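Local atomic coordinates of coronin (Toxoplasma gondii, PDB entry 4OZU), a protein that probably binds actin filaments, as coronins do, and is represented here by its WD40-repeat beta-propeller domain. Residues A[83-94]-A[133-143]; A[179-190]-A[219-227]. All blocks are in the same frame, centred on the assembly; numbering follows the deposited sequence. Where two conformers were deposited one is given.

Interaction 1 of 2, residues A[83-94]-A[133-143]; sequences QDTNFSPFYRDI and VLSAEWNPAVS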
loop_
_atom_site.group_PDB
_atom_site.type_symbol
_atom_site.label_atom_id
_atom_site.label_comp_id
_atom_site.label_asym_id
_atom_site.label_seq_id
_atom_site.Cartn_x
_atom_site.Cartn_y
_atom_site.Cartn_z
ATOM N N GLN A 83 9.385 -7.635 6.954
ATOM C CA GLN A 83 8.484 -8.175 5.934
ATOM C C GLN A 83 7.527 -7.142 5.356
ATOM O O GLN A 83 7.077 -7.279 4.218
ATOM C CB GLN A 83 7.677 -9.334 6.508
ATOM C CG GLN A 83 8.536 -10.537 6.857
ATOM C CD GLN A 83 9.237 -11.127 5.647
ATOM O OE1 GLN A 83 10.464 -11.234 5.616
ATOM N NE2 GLN A 83 8.457 -11.513 4.642
ATOM N N ASP A 84 7.195 -6.126 6.144
ATOM C CA ASP A 84 6.296 -5.080 5.686
ATOM C C ASP A 84 6.499 -3.825 6.519
ATOM O O ASP A 84 6.881 -3.886 7.686
ATOM C CB ASP A 84 4.827 -5.531 5.764
ATOM C CG ASP A 84 3.883 -4.622 4.973
ATOM O OD1 ASP A 84 4.355 -3.938 4.036
ATOM O OD2 ASP A 84 2.662 -4.599 5.278
ATOM N N THR A 85 6.236 -2.684 5.901
ATOM C CA THR A 85 6.385 -1.392 6.551
ATOM C C THR A 85 5.247 -0.508 6.063
ATOM O O THR A 85 4.927 -0.530 4.883
ATOM C CB THR A 85 7.734 -0.704 6.217
ATOM O OG1 THR A 85 8.830 -1.565 6.559
ATOM C CG2 THR A 85 7.866 0.598 6.978
ATOM N N ASN A 86 4.645 0.265 6.959
ATOM C CA ASN A 86 3.629 1.237 6.558
ATOM C C ASN A 86 3.586 2.422 7.509
ATOM O O ASN A 86 3.515 2.256 8.725
ATOM C CB ASN A 86 2.245 0.587 6.474
ATOM C CG ASN A 86 1.931 0.051 5.084
ATOM O OD1 ASN A 86 1.999 0.781 4.090
ATOM N ND2 ASN A 86 1.600 -1.230 5.007
ATOM N N PHE A 87 3.641 3.622 6.943
ATOM C CA PHE A 87 3.425 4.835 7.717
ATOM C C PHE A 87 1.963 4.980 8.119
ATOM O O PHE A 87 1.061 4.514 7.413
ATOM C CB PHE A 87 3.853 6.060 6.919
ATOM C CG PHE A 87 5.341 6.201 6.788
ATOM C CD1 PHE A 87 6.070 6.842 7.768
ATOM C CD2 PHE A 87 6.008 5.679 5.692
ATOM C CE1 PHE A 87 7.439 6.972 7.658
ATOM C CE2 PHE A 87 7.384 5.808 5.577
ATOM C CZ PHE A 87 8.095 6.456 6.563
ATOM N N SER A 88 1.731 5.628 9.254
ATOM C CA SER A 88 0.378 5.980 9.659
ATOM C C SER A 88 -0.268 6.884 8.619
ATOM O O SER A 88 0.404 7.717 8.017
ATOM C CB SER A 88 0.381 6.696 11.003
ATOM O OG SER A 88 -0.875 7.306 11.242
ATOM N N PRO A 89 -1.579 6.735 8.410
ATOM C CA PRO A 89 -2.255 7.658 7.492
ATOM C C PRO A 89 -2.385 9.076 8.033
ATOM O O PRO A 89 -2.720 9.989 7.269
ATOM C CB PRO A 89 -3.655 7.037 7.328
ATOM C CG PRO A 89 -3.566 5.668 7.877
ATOM C CD PRO A 89 -2.485 5.690 8.905
ATOM N N PHE A 90 -2.152 9.254 9.331
ATOM C CA PHE A 90 -2.476 10.514 9.994
ATOM C C PHE A 90 -1.290 11.224 10.632
ATOM O O PHE A 90 -1.197 12.442 10.584
ATOM C CB PHE A 90 -3.531 10.254 11.058
ATOM C CG PHE A 90 -4.654 9.390 10.573
ATOM C CD1 PHE A 90 -5.496 9.832 9.564
ATOM C CD2 PHE A 90 -4.865 8.137 11.118
ATOM C CE1 PHE A 90 -6.519 9.036 9.113
ATOM C CE2 PHE A 90 -5.900 7.342 10.670
ATOM C CZ PHE A 90 -6.721 7.790 9.669
ATOM N N TYR A 91 -0.395 10.448 11.230
ATOM C CA TYR A 91 0.670 10.987 12.063
ATOM C C TYR A 91 2.011 10.800 11.379
ATOM O O TYR A 91 2.464 9.675 11.159
ATOM C CB TYR A 91 0.630 10.313 13.431
ATOM C CG TYR A 91 -0.775 10.314 13.989
ATOM C CD1 TYR A 91 -1.493 11.497 14.099
ATOM C CD2 TYR A 91 -1.406 9.135 14.354
ATOM C CE1 TYR A 91 -2.784 11.505 14.585
ATOM C CE2 TYR A 91 -2.701 9.135 14.840
ATOM C CZ TYR A 91 -3.383 10.320 14.954
ATOM O OH TYR A 91 -4.674 10.321 15.437
ATOM N N ARG A 92 2.618 11.929 11.027
ATOM C CA ARG A 92 3.796 11.958 10.176
ATOM C C ARG A 92 4.991 11.200 10.739
ATOM O O ARG A 92 5.850 10.740 9.983
ATOM C CB ARG A 92 4.207 13.403 9.923
ATOM C CG ARG A 92 5.321 13.521 8.919
ATOM C CD ARG A 92 5.006 14.541 7.862
ATOM N NE ARG A 92 5.443 15.876 8.260
ATOM C CZ ARG A 92 4.643 16.931 8.401
ATOM N NH1 ARG A 92 3.337 16.841 8.174
ATOM N NH2 ARG A 92 5.159 18.095 8.766
ATOM N N ASP A 93 5.044 11.086 12.062
ATOM C CA ASP A 93 6.199 10.506 12.741
ATOM C C ASP A 93 5.983 9.050 13.140
ATOM O O ASP A 93 6.864 8.438 13.745
ATOM C CB ASP A 93 6.548 11.335 13.985
ATOM C CG ASP A 93 5.361 11.545 14.912
ATOM O OD1 ASP A 93 4.202 11.328 14.487
ATOM O OD2 ASP A 93 5.589 11.951 16.073
ATOM N N ILE A 94 4.824 8.498 12.794
ATOM C CA ILE A 94 4.448 7.155 13.228
ATOM C C ILE A 94 4.444 6.159 12.076
ATOM O O ILE A 94 3.885 6.410 11.010
ATOM C CB ILE A 94 3.052 7.159 13.890
ATOM C CG1 ILE A 94 3.056 8.047 15.139
ATOM C CG2 ILE A 94 2.601 5.743 14.243
ATOM C CD1 ILE A 94 3.994 7.586 16.244
ATOM N N VAL A 133 5.218 -12.406 10.641
ATOM C CA VAL A 133 4.139 -11.507 10.269
ATOM C C VAL A 133 4.482 -10.873 8.932
ATOM O O VAL A 133 5.600 -10.390 8.732
ATOM C CB VAL A 133 3.904 -10.443 11.342
ATOM C CG1 VAL A 133 2.849 -9.450 10.889
ATOM C CG2 VAL A 133 3.468 -11.117 12.641
ATOM N N LEU A 134 3.513 -10.886 8.022
ATOM C CA LEU A 134 3.764 -10.558 6.626
ATOM C C LEU A 134 3.153 -9.233 6.194
ATOM O O LEU A 134 3.462 -8.733 5.114
ATOM C CB LEU A 134 3.220 -11.664 5.726
ATOM C CG LEU A 134 3.762 -13.073 5.967
ATOM C CD1 LEU A 134 3.069 -14.055 5.042
ATOM C CD2 LEU A 134 5.273 -13.122 5.771
ATOM N N SER A 135 2.274 -8.679 7.017
ATOM C CA SER A 135 1.676 -7.396 6.704
ATOM C C SER A 135 1.333 -6.629 7.965
ATOM O O SER A 135 1.105 -7.210 9.017
ATOM C CB SER A 135 0.425 -7.584 5.844
ATOM O OG SER A 135 -0.562 -8.324 6.534
ATOM N N ALA A 136 1.320 -5.308 7.840
ATOM C CA ALA A 136 0.895 -4.426 8.910
ATOM C C ALA A 136 0.248 -3.221 8.242
ATOM O O ALA A 136 0.941 -2.377 7.678
ATOM C CB ALA A 136 2.059 -4.012 9.780
ATOM N N GLU A 137 -1.078 -3.166 8.301
ATOM C CA GLU A 137 -1.846 -2.150 7.587
ATOM C C GLU A 137 -2.726 -1.326 8.522
ATOM O O GLU A 137 -3.526 -1.863 9.299
ATOM C CB GLU A 137 -2.718 -2.808 6.517
ATOM C CG GLU A 137 -1.937 -3.403 5.350
ATOM C CD GLU A 137 -1.562 -2.385 4.285
ATOM O OE1 GLU A 137 -2.113 -1.264 4.290
ATOM O OE2 GLU A 137 -0.713 -2.716 3.431
ATOM N N TRP A 138 -2.580 -0.012 8.416
ATOM C CA TRP A 138 -3.351 0.919 9.218
ATOM C C TRP A 138 -4.736 1.142 8.641
ATOM O O TRP A 138 -4.895 1.304 7.430
ATOM C CB TRP A 138 -2.650 2.272 9.294
ATOM C CG TRP A 138 -1.309 2.279 9.930
ATOM C CD1 TRP A 138 -0.097 2.232 9.300
ATOM C CD2 TRP A 138 -1.032 2.400 11.326
ATOM N NE1 TRP A 138 0.920 2.302 10.225
ATOM C CE2 TRP A 138 0.371 2.404 11.475
ATOM C CE3 TRP A 138 -1.833 2.502 12.467
ATOM C CZ2 TRP A 138 0.986 2.508 12.716
ATOM C CZ3 TRP A 138 -1.217 2.592 13.703
ATOM C CH2 TRP A 138 0.178 2.596 13.816
ATOM N N ASN A 139 -5.725 1.199 9.524
ATOM C CA ASN A 139 -7.063 1.604 9.143
ATOM C C ASN A 139 -7.024 3.024 8.579
ATOM O O ASN A 139 -6.447 3.913 9.198
ATOM C CB ASN A 139 -7.997 1.522 10.347
ATOM C CG ASN A 139 -9.448 1.682 9.965
ATOM O OD1 ASN A 139 -9.858 2.725 9.444
ATOM N ND2 ASN A 139 -10.237 0.646 10.214
ATOM N N PRO A 140 -7.629 3.241 7.402
ATOM C CA PRO A 140 -7.549 4.561 6.760
ATOM C C PRO A 140 -8.483 5.602 7.362
ATOM O O PRO A 140 -8.363 6.769 7.007
ATOM C CB PRO A 140 -7.951 4.264 5.313
ATOM C CG PRO A 140 -8.871 3.104 5.424
ATOM C CD PRO A 140 -8.326 2.261 6.545
ATOM N N ALA A 141 -9.384 5.198 8.255
ATOM C CA ALA A 141 -10.358 6.128 8.825
ATOM C C ALA A 141 -10.230 6.279 10.334
ATOM O O ALA A 141 -10.662 7.286 10.894
ATOM C CB ALA A 141 -11.758 5.686 8.476
ATOM N N VAL A 142 -9.643 5.282 10.983
ATOM C CA VAL A 142 -9.648 5.208 12.437
ATOM C C VAL A 142 -8.247 5.223 12.993
ATOM O O VAL A 142 -7.408 4.400 12.633
ATOM C CB VAL A 142 -10.356 3.936 12.933
ATOM C CG1 VAL A 142 -10.523 3.965 14.461
ATOM C CG2 VAL A 142 -11.695 3.774 12.244
ATOM N N SER A 143 -8.002 6.176 13.880
ATOM C CA SER A 143 -6.750 6.261 14.599
ATOM C C SER A 143 -6.529 5.014 15.446
ATOM O O SER A 143 -7.463 4.504 16.067
ATOM C CB SER A 143 -6.739 7.511 15.485
ATOM O OG SER A 143 -8.043 7.788 15.989
HETATM O O HOH W 1 5.560 -9.648 3.647
HETATM O O HOH W 2 0.673 -4.966 3.625
#

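Interaction 2 of 2, residues A[179-190]-A[219-227]; sequences KWSWKGDLLACT and CKCTWIDGL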
loop_
_atom_site.group_PDB
_atom_site.type_symbol
_atom_site.label_atom_id
_atom_site.label_comp_id
_atom_site.label_asym_id
_atom_site.label_seq_id
_atom_site.Cartn_x
_atom_site.Cartn_y
_atom_site.Cartn_z
ATOM N N LYS A 179 -5.717 -5.918 3.094
ATOM C CA LYS A 179 -5.948 -4.505 2.824
ATOM C C LYS A 179 -7.285 -4.052 3.404
ATOM O O LYS A 179 -8.242 -4.816 3.434
ATOM C CB LYS A 179 -5.928 -4.226 1.315
ATOM C CG LYS A 179 -4.593 -4.461 0.633
ATOM C CD LYS A 179 -3.621 -3.325 0.901
ATOM C CE LYS A 179 -2.248 -3.635 0.333
ATOM N NZ LYS A 179 -1.267 -2.561 0.640
ATOM N N TRP A 180 -7.331 -2.804 3.856
ATOM C CA TRP A 180 -8.547 -2.198 4.394
ATOM C C TRP A 180 -9.412 -1.513 3.331
ATOM O O TRP A 180 -8.902 -0.831 2.435
ATOM C CB TRP A 180 -8.208 -1.126 5.423
ATOM C CG TRP A 180 -7.672 -1.567 6.721
ATOM C CD1 TRP A 180 -6.362 -1.589 7.111
ATOM C CD2 TRP A 180 -8.436 -1.987 7.845
ATOM N NE1 TRP A 180 -6.267 -2.021 8.413
ATOM C CE2 TRP A 180 -7.531 -2.271 8.886
ATOM C CE3 TRP A 180 -9.802 -2.163 8.073
ATOM C CZ2 TRP A 180 -7.954 -2.717 10.133
ATOM C CZ3 TRP A 180 -10.217 -2.606 9.304
ATOM C CH2 TRP A 180 -9.298 -2.877 10.323
ATOM N N SER A 181 -10.724 -1.653 3.476
ATOM C CA SER A 181 -11.676 -0.812 2.755
ATOM C C SER A 181 -11.460 0.659 3.088
ATOM O O SER A 181 -11.115 0.995 4.214
ATOM C CB SER A 181 -13.107 -1.214 3.117
ATOM O OG SER A 181 -14.041 -0.263 2.637
ATOM N N TRP A 182 -11.694 1.544 2.121
ATOM C CA TRP A 182 -11.624 2.972 2.393
ATOM C C TRP A 182 -12.735 3.445 3.327
ATOM O O TRP A 182 -12.675 4.548 3.869
ATOM C CB TRP A 182 -11.653 3.750 1.083
ATOM C CG TRP A 182 -10.340 3.662 0.408
ATOM C CD1 TRP A 182 -9.975 2.782 -0.567
ATOM C CD2 TRP A 182 -9.178 4.452 0.693
ATOM N NE1 TRP A 182 -8.661 2.984 -0.917
ATOM C CE2 TRP A 182 -8.150 4.001 -0.155
ATOM C CE3 TRP A 182 -8.908 5.495 1.587
ATOM C CZ2 TRP A 182 -6.877 4.568 -0.150
ATOM C CZ3 TRP A 182 -7.639 6.053 1.592
ATOM C CH2 TRP A 182 -6.643 5.586 0.734
ATOM N N LYS A 183 -13.739 2.600 3.524
ATOM C CA LYS A 183 -14.784 2.854 4.508
ATOM C C LYS A 183 -14.275 2.574 5.922
ATOM O O LYS A 183 -14.838 3.055 6.900
ATOM C CB LYS A 183 -15.998 1.980 4.198
ATOM C CG LYS A 183 -17.199 2.203 5.091
ATOM C CD LYS A 183 -18.426 1.506 4.517
ATOM C CE LYS A 183 -19.618 1.579 5.463
ATOM N NZ LYS A 183 -20.820 0.919 4.883
ATOM N N GLY A 184 -13.219 1.772 6.013
ATOM C CA GLY A 184 -12.594 1.458 7.285
ATOM C C GLY A 184 -13.275 0.359 8.084
ATOM O O GLY A 184 -12.902 0.103 9.230
ATOM N N ASP A 185 -14.266 -0.309 7.494
ATOM C CA ASP A 185 -15.056 -1.275 8.259
ATOM C C ASP A 185 -14.644 -2.719 7.987
ATOM O O ASP A 185 -14.728 -3.565 8.876
ATOM C CB ASP A 185 -16.550 -1.090 7.977
ATOM C CG ASP A 185 -16.915 -1.264 6.518
ATOM O OD1 ASP A 185 -16.032 -1.142 5.639
ATOM O OD2 ASP A 185 -18.121 -1.499 6.261
ATOM N N LEU A 186 -14.183 -2.989 6.773
ATOM C CA LEU A 186 -13.868 -4.344 6.343
ATOM C C LEU A 186 -12.424 -4.466 5.885
ATOM O O LEU A 186 -11.821 -3.500 5.410
ATOM C CB LEU A 186 -14.803 -4.774 5.213
ATOM C CG LEU A 186 -16.295 -4.812 5.555
ATOM C CD1 LEU A 186 -17.134 -5.140 4.320
ATOM C CD2 LEU A 186 -16.575 -5.810 6.674
ATOM N N LEU A 187 -11.886 -5.672 6.051
ATOM C CA LEU A 187 -10.572 -6.027 5.556
ATOM C C LEU A 187 -10.755 -7.108 4.503
ATOM O O LEU A 187 -11.660 -7.940 4.617
ATOM C CB LEU A 187 -9.683 -6.517 6.694
ATOM C CG LEU A 187 -8.221 -6.780 6.344
ATOM C CD1 LEU A 187 -7.341 -5.639 6.818
ATOM C CD2 LEU A 187 -7.796 -8.089 6.955
ATOM N N ALA A 188 -9.940 -7.058 3.459
ATOM C CA ALA A 188 -9.887 -8.129 2.474
ATOM C C ALA A 188 -8.507 -8.739 2.513
ATOM O O ALA A 188 -7.507 -8.031 2.687
ATOM C CB ALA A 188 -10.217 -7.624 1.089
ATOM N N CYS A 189 -8.449 -10.057 2.374
ATOM C CA CYS A 189 -7.166 -10.743 2.340
ATOM C C CYS A 189 -7.201 -11.909 1.369
ATOM O O CYS A 189 -8.260 -12.457 1.081
ATOM C CB CYS A 189 -6.770 -11.232 3.733
ATOM S SG CYS A 189 -7.956 -12.350 4.510
ATOM N N THR A 190 -6.030 -12.251 0.844
ATOM C CA THR A 190 -5.868 -13.432 0.018
ATOM C C THR A 190 -5.062 -14.466 0.782
ATOM O O THR A 190 -4.188 -14.122 1.576
ATOM C CB THR A 190 -5.167 -13.113 -1.307
ATOM O OG1 THR A 190 -3.953 -12.407 -1.041
ATOM C CG2 THR A 190 -6.071 -12.251 -2.198
ATOM N N CYS A 219 -2.088 -14.804 -5.252
ATOM C CA CYS A 219 -3.089 -13.769 -5.496
ATOM C C CYS A 219 -2.863 -12.590 -4.556
ATOM O O CYS A 219 -2.392 -12.772 -3.431
ATOM C CB CYS A 219 -4.502 -14.322 -5.301
ATOM S SG CYS A 219 -4.869 -15.777 -6.289
ATOM N N LYS A 220 -3.183 -11.385 -5.022
ATOM C CA LYS A 220 -3.023 -10.181 -4.212
ATOM C C LYS A 220 -4.288 -9.362 -4.363
ATOM O O LYS A 220 -4.921 -9.410 -5.409
ATOM C CB LYS A 220 -1.802 -9.370 -4.664
ATOM C CG LYS A 220 -0.476 -10.114 -4.618
ATOM C CD LYS A 220 0.091 -10.173 -3.208
ATOM C CE LYS A 220 1.379 -10.978 -3.171
ATOM N NZ LYS A 220 2.022 -11.003 -1.820
ATOM N N CYS A 221 -4.660 -8.607 -3.336
ATOM C CA CYS A 221 -5.861 -7.794 -3.425
ATOM C C CYS A 221 -5.643 -6.374 -2.938
ATOM O O CYS A 221 -4.650 -6.061 -2.290
ATOM C CB CYS A 221 -7.010 -8.424 -2.634
ATOM S SG CYS A 221 -6.885 -8.239 -0.822
ATOM N N THR A 222 -6.582 -5.515 -3.307
ATOM C CA THR A 222 -6.734 -4.214 -2.689
ATOM C C THR A 222 -8.186 -3.783 -2.889
ATOM O O THR A 222 -8.885 -4.324 -3.745
ATOM C CB THR A 222 -5.768 -3.180 -3.274
ATOM O OG1 THR A 222 -5.717 -2.034 -2.415
ATOM C CG2 THR A 222 -6.191 -2.771 -4.668
ATOM N N TRP A 223 -8.641 -2.815 -2.104
ATOM C CA TRP A 223 -9.997 -2.314 -2.245
ATOM C C TRP A 223 -10.057 -1.253 -3.329
ATOM O O TRP A 223 -9.091 -0.522 -3.535
ATOM C CB TRP A 223 -10.495 -1.744 -0.922
ATOM C CG TRP A 223 -10.796 -2.796 0.068
ATOM C CD1 TRP A 223 -9.905 -3.444 0.861
ATOM C CD2 TRP A 223 -12.087 -3.334 0.380
ATOM N NE1 TRP A 223 -10.557 -4.359 1.658
ATOM C CE2 TRP A 223 -11.898 -4.311 1.379
ATOM C CE3 TRP A 223 -13.382 -3.084 -0.081
ATOM C CZ2 TRP A 223 -12.953 -5.036 1.923
ATOM C CZ3 TRP A 223 -14.430 -3.811 0.462
ATOM C CH2 TRP A 223 -14.207 -4.774 1.452
ATOM N N ILE A 224 -11.189 -1.190 -4.023
ATOM C CA ILE A 224 -11.414 -0.173 -5.032
ATOM C C ILE A 224 -12.773 0.484 -4.784
ATOM O O ILE A 224 -13.598 0.603 -5.685
ATOM C CB ILE A 224 -11.311 -0.760 -6.465
ATOM C CG1 ILE A 224 -12.211 -1.994 -6.614
ATOM C CG2 ILE A 224 -9.858 -1.106 -6.777
ATOM C CD1 ILE A 224 -12.231 -2.592 -8.010
ATOM N N ASP A 225 -12.992 0.890 -3.530
ATOM C CA ASP A 225 -14.103 1.765 -3.177
ATOM C C ASP A 225 -13.549 3.198 -3.076
ATOM O O ASP A 225 -12.830 3.634 -3.975
ATOM C CB ASP A 225 -14.818 1.285 -1.891
ATOM C CG ASP A 225 -13.877 1.051 -0.695
ATOM O OD1 ASP A 225 -12.645 0.926 -0.845
ATOM O OD2 ASP A 225 -14.406 0.955 0.433
ATOM N N GLY A 226 -13.869 3.940 -2.024
ATOM C CA GLY A 226 -13.436 5.323 -1.956
ATOM C C GLY A 226 -14.136 6.209 -2.977
ATOM O O GLY A 226 -15.197 5.862 -3.511
ATOM N N LEU A 227 -13.541 7.369 -3.243
ATOM C CA LEU A 227 -14.192 8.409 -4.036
ATOM C C LEU A 227 -14.454 8.004 -5.478
ATOM O O LEU A 227 -15.530 8.278 -6.026
ATOM C CB LEU A 227 -13.334 9.676 -4.037
ATOM C CG LEU A 227 -14.002 10.900 -4.654
ATOM C CD1 LEU A 227 -15.147 11.362 -3.768
ATOM C CD2 LEU A 227 -12.991 12.032 -4.876
HETATM O O HOH W 3 -7.255 -1.047 0.214
HETATM O O HOH W 4 -7.230 0.690 -1.994
#

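Interaction 1 of 2, residues A[83-94]-A[133-143]
Gln-83 to Phe-87 and Val-133 to Trp-138 run nearly parallel, 9° apart with their axes 5.3 Å apart at closest, as the innermost strands of two consecutive blades of the WD40 beta-propeller. Every direct hydrogen bond between them has a side chain at one end or both; a water also joins Gln-83 O and Leu-134 O. Asp-84 has CG anti to its backbone N (chi1 -165°), which carries the carboxylate across to the neighbouring strand; its OD2 accepts from Ala-136 N at 3.0 Å on the anti side. A water donates to both Asp-84 OD2 and Glu-137 OE2, bridging two carboxylates whose proximity is probably unfavourable in itself; a salt bridge from Glu-137 to Lys-179 probably offsets the crowded charge. Two positions on, Asn-86 ND2 donates to Ala-136 O at 3.0 Å, with a second, weak bond to Glu-137 OE2. Trp-138 returns the link: NE1 donates to Asn-86 O over 3.0 Å, the oxygen lying in the indole plane while NE1 stands well above the carbonyl plane. One face of the same indole receives Ser-88 CA in a CH-pi contact, 3.8 Å from the five-membered ring centroid. Pro-89 CD packs 3.4 Å from Trp-138 CB. Beyond the strands, Phe-90 turns its ring edge to the backbone of the next blade, with CZ 3.3 Å from Pro-140 O.

Interaction 2 of 2, residues A[179-190]-A[219-227]
Ser-181 and Trp-182 meet Asp-225, and residues of strands 179-180 and 187-190 and of the turn between them surround Trp-223, where two consecutive blades of the WD40 beta-propeller adjoin. Hydrogen bonds come in three groups. Asp-225 holds its carboxylate between backbone N and carbonyl carbon (chi1 52°), bringing both oxygens to the start of the 181-184 turn: Ser-181 OG donates to Asp-225 OD2 over a short 2.5 Å, and Trp-182 N meets Asp-225 OD1 at 3.2 Å, each on the syn side. Because Ser-181 OG also accepts from Lys-183 N in an ST turn, the hydroxyl is gripped twice. Trp-223 NE1 reaches Lys-179 O at 3.0 Å through a bent bond (132°), approaching from above the carbonyl plane; that oxygen also accepts from Ala-188 N. Farther along, Thr-190 OG1 donates to Cys-219 O at 2.9 Å and has Ser-177 OG as another partner. Apolar contact centres on the Trp-223 indole. Ser-181 CB sits over the six-membered ring, 3.6 Å from its centroid and 11° off the normal, a CH-pi contact. Leu-186 CB lies 3.8 Å from Trp-223 CZ2 and Ala-188 CB 3.7 Å from Trp-223 CE2; Ala-188 CB also touches Cys-221 SG. Water supplies the third kind of tie: one molecule spans Trp-180 O and Trp-223 N, and another accepts from Trp-182 NE1 at 2.9 Å and donates to Trp-223 O.

How the interactions relate
From the N terminus, interaction 1 closes first: 38 residues separate 83-94 from 133-143, and the chain completes one four-stranded blade (strands 82-87 to 124-126) before the next begins. Interaction 2 follows in series, with 28 residues between its segments and neither nesting nor crossing, and joins the blade of strands 175-180 to 205-211 to the one that opens at 220-223. The blade that interaction 1 reaches, starting at 133-138, adjoins the 175-180 blade directly: Trp-180 NE1 makes a probable hydrogen bond to Glu-137 O at 2.9 Å, and Pro-140 CG packs 3.3 Å from Ser-181 O. Four successive blades are thus joined around the propeller axis, inner strand and following loop to those of the next blade.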